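Uncharacterized metal-dependent hydrolase (Pyrococcus furiosus, PDB 3ICJ) probably hydrolyses carbon-nitrogen bonds other than peptide bonds, as a zinc-dependent member of the amidohydrolase family. Local coordinates at residues 266-271 with 368-373; 272-277 with 335-340. All blocks are in the same frame, centred on the assembly; numbering follows the deposited sequence. Where two conformers were deposited one is given.

Interaction 1. Residues 266-271 with 368-373. With ZN (zinc ion), chain C.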
# COMPACT_ATOMS: atom_id res chain seq x y z
N PHE A 266 -0.15 10.79 -0.64
CA PHE A 266 -0.98 11.05 -1.80
C PHE A 266 -2.26 10.22 -1.64
O PHE A 266 -2.25 9.01 -1.83
CB PHE A 266 -0.24 10.73 -3.11
CG PHE A 266 0.96 11.61 -3.34
CD1 PHE A 266 0.87 12.75 -4.16
CD2 PHE A 266 2.18 11.30 -2.76
CE1 PHE A 266 1.99 13.57 -4.38
CE2 PHE A 266 3.30 12.12 -2.94
CZ PHE A 266 3.22 13.26 -3.76
N ALA A 267 -3.35 10.88 -1.26
CA ALA A 267 -4.56 10.19 -0.82
C ALA A 267 -5.45 9.86 -2.00
O ALA A 267 -5.78 10.74 -2.80
CB ALA A 267 -5.31 11.05 0.22
N TYR A 268 -5.80 8.58 -2.14
CA TYR A 268 -6.74 8.15 -3.18
C TYR A 268 -8.01 7.74 -2.45
O TYR A 268 -8.05 6.70 -1.79
CB TYR A 268 -6.18 6.98 -4.01
CG TYR A 268 -5.20 7.43 -5.09
CD1 TYR A 268 -3.96 7.97 -4.76
CD2 TYR A 268 -5.53 7.33 -6.44
CE1 TYR A 268 -3.05 8.38 -5.73
CE2 TYR A 268 -4.63 7.75 -7.44
CZ TYR A 268 -3.40 8.27 -7.07
OH TYR A 268 -2.51 8.70 -8.02
N LEU A 269 -9.03 8.58 -2.58
CA LEU A 269 -10.23 8.51 -1.73
C LEU A 269 -11.20 7.43 -2.19
O LEU A 269 -11.24 7.11 -3.38
CB LEU A 269 -10.97 9.86 -1.76
CG LEU A 269 -10.23 11.17 -1.44
CD1 LEU A 269 -11.20 12.34 -1.22
CD2 LEU A 269 -9.37 11.00 -0.24
N SER A 270 -11.97 6.86 -1.26
CA SER A 270 -13.11 6.04 -1.66
C SER A 270 -14.16 6.93 -2.37
O SER A 270 -14.30 8.13 -2.04
CB SER A 270 -13.71 5.31 -0.45
OG SER A 270 -14.64 6.12 0.24
N PRO A 271 -14.88 6.36 -3.39
CA PRO A 271 -15.83 7.12 -4.22
C PRO A 271 -17.03 7.72 -3.48
O PRO A 271 -17.66 8.64 -3.99
CB PRO A 271 -16.30 6.08 -5.27
CG PRO A 271 -15.96 4.73 -4.69
CD PRO A 271 -14.70 4.99 -3.92
N SER A 368 -6.10 8.51 -18.95
CA SER A 368 -4.94 7.67 -18.65
C SER A 368 -4.83 7.44 -17.14
O SER A 368 -4.28 8.25 -16.41
CB SER A 368 -3.66 8.28 -19.24
OG SER A 368 -2.74 7.25 -19.59
N GLY A 369 -5.41 6.33 -16.68
CA GLY A 369 -5.49 6.07 -15.25
C GLY A 369 -4.34 5.19 -14.81
O GLY A 369 -3.37 4.99 -15.55
N ARG A 370 -4.44 4.67 -13.59
CA ARG A 370 -3.50 3.70 -13.13
C ARG A 370 -4.22 2.42 -12.73
O ARG A 370 -5.39 2.43 -12.33
CB ARG A 370 -2.58 4.23 -11.99
CG ARG A 370 -3.29 4.89 -10.85
CD ARG A 370 -2.31 5.44 -9.80
NE ARG A 370 -1.83 4.37 -8.90
CZ ARG A 370 -1.03 4.57 -7.86
NH1 ARG A 370 -0.57 5.79 -7.58
NH2 ARG A 370 -0.67 3.54 -7.10
N ILE A 371 -3.48 1.31 -12.84
CA ILE A 371 -3.97 0.00 -12.43
C ILE A 371 -3.11 -0.50 -11.26
O ILE A 371 -1.88 -0.48 -11.32
CB ILE A 371 -3.98 -1.03 -13.63
CG1 ILE A 371 -5.06 -0.66 -14.64
CG2 ILE A 371 -4.21 -2.48 -13.13
CD1 ILE A 371 -4.98 -1.49 -15.95
N GLU A 372 -3.78 -0.89 -10.18
CA GLU A 372 -3.14 -1.48 -9.03
C GLU A 372 -3.11 -3.00 -9.24
O GLU A 372 -4.13 -3.59 -9.62
CB GLU A 372 -3.94 -1.18 -7.75
CG GLU A 372 -4.39 0.27 -7.65
CD GLU A 372 -3.22 1.22 -7.84
OE1 GLU A 372 -2.29 1.19 -7.01
OE2 GLU A 372 -3.22 1.97 -8.84
N HIS A 373 -1.94 -3.58 -8.97
CA HIS A 373 -1.62 -5.02 -9.07
C HIS A 373 -1.27 -5.49 -10.48
O HIS A 373 -0.13 -5.93 -10.71
CB HIS A 373 -2.66 -5.94 -8.39
CG HIS A 373 -3.06 -5.46 -7.02
ND1 HIS A 373 -2.16 -5.34 -5.99
CD2 HIS A 373 -4.24 -5.00 -6.55
CE1 HIS A 373 -2.77 -4.86 -4.92
NE2 HIS A 373 -4.04 -4.65 -5.24
ZN ZN C . -6.16 -4.04 -4.30

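Interaction 2. Residues 272-277 with 335-340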
# COMPACT_ATOMS: atom_id res chain seq x y z
N GLU A 272 -17.34 7.20 -2.29
CA GLU A 272 -18.36 7.77 -1.39
C GLU A 272 -18.07 9.22 -1.03
O GLU A 272 -18.99 9.96 -0.75
CB GLU A 272 -18.45 6.97 -0.09
CG GLU A 272 -19.14 5.62 -0.24
CD GLU A 272 -18.20 4.53 -0.70
OE1 GLU A 272 -16.98 4.61 -0.39
OE2 GLU A 272 -18.67 3.59 -1.39
N LEU A 273 -16.80 9.60 -1.01
CA LEU A 273 -16.41 10.98 -0.70
C LEU A 273 -16.66 12.00 -1.82
O LEU A 273 -16.60 13.19 -1.56
CB LEU A 273 -14.93 11.05 -0.25
CG LEU A 273 -14.76 10.60 1.21
CD1 LEU A 273 -13.31 10.28 1.51
CD2 LEU A 273 -15.26 11.72 2.11
N LEU A 274 -16.93 11.55 -3.05
CA LEU A 274 -17.20 12.47 -4.18
C LEU A 274 -18.36 13.46 -3.98
O LEU A 274 -18.25 14.61 -4.42
CB LEU A 274 -17.38 11.72 -5.50
CG LEU A 274 -16.10 11.11 -6.09
CD1 LEU A 274 -16.46 10.00 -7.07
CD2 LEU A 274 -15.22 12.17 -6.74
N ASP A 275 -19.44 13.02 -3.33
CA ASP A 275 -20.55 13.91 -3.03
C ASP A 275 -20.12 15.17 -2.25
O ASP A 275 -20.50 16.28 -2.63
CB ASP A 275 -21.66 13.20 -2.24
CG ASP A 275 -22.45 12.19 -3.07
OD1 ASP A 275 -22.39 12.17 -4.32
OD2 ASP A 275 -23.15 11.40 -2.43
N LYS A 276 -19.32 15.00 -1.20
CA LYS A 276 -18.88 16.12 -0.36
C LYS A 276 -17.85 16.99 -1.08
O LYS A 276 -17.89 18.22 -0.95
CB LYS A 276 -18.34 15.63 0.99
CG LYS A 276 -19.43 15.15 1.96
CD LYS A 276 -18.81 14.62 3.24
CE LYS A 276 -19.91 14.12 4.19
NZ LYS A 276 -19.37 13.78 5.54
N LEU A 277 -16.97 16.35 -1.85
CA LEU A 277 -16.00 17.07 -2.69
C LEU A 277 -16.68 17.98 -3.74
O LEU A 277 -16.34 19.17 -3.84
CB LEU A 277 -14.99 16.12 -3.35
CG LEU A 277 -14.00 15.28 -2.53
CD1 LEU A 277 -12.84 14.79 -3.43
CD2 LEU A 277 -13.43 16.03 -1.36
N ILE A 335 -14.96 7.96 -13.25
CA ILE A 335 -13.98 8.73 -14.03
C ILE A 335 -14.55 10.07 -14.51
O ILE A 335 -13.88 11.11 -14.45
CB ILE A 335 -13.41 7.91 -15.24
CG1 ILE A 335 -12.56 6.75 -14.75
CG2 ILE A 335 -12.57 8.79 -16.15
CD1 ILE A 335 -12.17 5.75 -15.88
N GLU A 336 -15.80 10.07 -14.97
CA GLU A 336 -16.38 11.32 -15.46
C GLU A 336 -16.61 12.33 -14.34
O GLU A 336 -16.63 13.53 -14.60
CB GLU A 336 -17.68 11.05 -16.24
CG GLU A 336 -17.44 10.33 -17.57
CD GLU A 336 -16.62 11.17 -18.56
OE1 GLU A 336 -16.85 12.39 -18.66
OE2 GLU A 336 -15.77 10.59 -19.25
N ARG A 337 -16.77 11.84 -13.12
CA ARG A 337 -16.86 12.70 -11.95
C ARG A 337 -15.48 13.17 -11.49
O ARG A 337 -15.34 14.27 -10.95
CB ARG A 337 -17.56 11.98 -10.79
CG ARG A 337 -19.06 11.73 -10.98
CD ARG A 337 -19.62 10.94 -9.78
NE ARG A 337 -19.94 11.81 -8.65
CZ ARG A 337 -20.43 11.40 -7.48
NH1 ARG A 337 -20.63 10.11 -7.24
NH2 ARG A 337 -20.70 12.29 -6.54
N ALA A 338 -14.45 12.34 -11.70
CA ALA A 338 -13.08 12.69 -11.32
C ALA A 338 -12.46 13.74 -12.25
O ALA A 338 -11.72 14.60 -11.80
CB ALA A 338 -12.19 11.43 -11.24
N LYS A 339 -12.77 13.63 -13.54
CA LYS A 339 -12.28 14.55 -14.58
C LYS A 339 -12.38 16.07 -14.24
O LYS A 339 -11.34 16.72 -14.13
CB LYS A 339 -12.94 14.27 -15.92
CG LYS A 339 -12.37 13.11 -16.71
CD LYS A 339 -13.16 13.05 -18.01
CE LYS A 339 -12.55 12.11 -18.99
NZ LYS A 339 -13.55 11.86 -20.08
N PRO A 340 -13.60 16.62 -14.00
CA PRO A 340 -13.53 18.08 -13.76
C PRO A 340 -12.95 18.46 -12.38
O PRO A 340 -12.57 19.60 -12.20
CB PRO A 340 -15.00 18.53 -13.89
CG PRO A 340 -15.78 17.35 -13.44
CD PRO A 340 -14.99 16.12 -13.88

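Interaction 1. Residues 266-271 with 368-373
Within the metal-binding barrel of an amidohydrolase, the side chains of Tyr268, on strand 264-269, and Arg370, on strand 370-371, meet across the interior. The backbones stay well apart, 11.4 Å between the CA atoms of Tyr268 and Arg370, and only long side chains can bridge such a gap. Arg370 starts with CG between its own backbone N and carbonyl carbon (chi1 50°) and bends at chi3, which brings CD and NH1 against the phenol end of the tyrosine. Arg370 NH1 packs at 3.5 Å from Tyr268 OH. The guanidinium plane is turned 61° from the ring, and Arg370 CZ stands 5.0 Å from the Tyr268 ring centroid, an off-centre cation-pi contact. Tyr268 OH is hydrogen-bonded to Asp344 OD2. The NE and NH2 edge of the guanidinium is given to Glu372 in a side-on, two-nitrogen grip: Arg370 NE reaches Glu372 OE2 at 2.8 Å and Arg370 NH2 reaches Glu372 OE1 at 2.9 Å, both on the syn side of the carboxylate. Glu372 OE1 is also hydrogen-bonded to the zinc ligand His101, while the next residue, His373, binds the other zinc through NE2 at 2.4 Å. The chemistry implies a second shell: the carboxylate, with Ser100 O and a lesser share from the ring, probably balances the buried arginine charge, and the arginine probably helps hold the glutamate against His101.

Interaction 2. Residues 272-277 with 335-340
Arg337 reaches from helix 328-338 to helix 274-280, where Leu274 and Asp275 meet its guanidinium in two different ways. Leu274 lies over one face: its CB is 3.5 Å from Arg337 NH2, displaced toward the rim of the group, an aliphatic methylene against a flat cation. Asp275 comes to the edge instead. Its OD1 accepts a hydrogen bond from Arg337 NH2 at 2.8 Å, with an N-H...O angle of 148°, and this forms a salt bridge. The oxygen is met on its anti side, and the carboxylate and guanidinium planes are 38° apart, a twisted single-oxygen bridge. Although the CB of Asp275 points away from the other helix, the carboxylate turns back far enough to meet the long arginine. Arg337 is bent at chi3 (82°), which swings the guanidinium out of line with the preceding part of its chain. Leucine suits its buried position and aspartate its solvent-facing one, while arginine can serve both with one flat group. Around them, Arg337 NE forms a further salt bridge with Glu278 on helix 274-280, and Leu274 also packs on Leu341. Behind helix 328-338, Ile335 rests on helix 352-365, and Leu273 faces helix 246-257.

Overall arrangement
Strand 264-269 comes first along the chain and supplies one side of interaction 1, then runs almost directly into helix 274-280, which supplies one side of interaction 2. After strand 290-294 the chain reaches helix 328-338, where interaction 2 closes its loop of 57 intervening residues. It then passes through strand 346-349 and helix 352-365 to strand 370-371, where interaction 1 closes the longer, enclosing loop. Interaction 1 thus joins strands in the interior beside the zinc site, whereas interaction 2 joins helices farther out. They lie about 13 Å apart, centre to centre, and Leu269 CD1 packs against Leu277 CD1 at 3.7 Å, linking strand to helix.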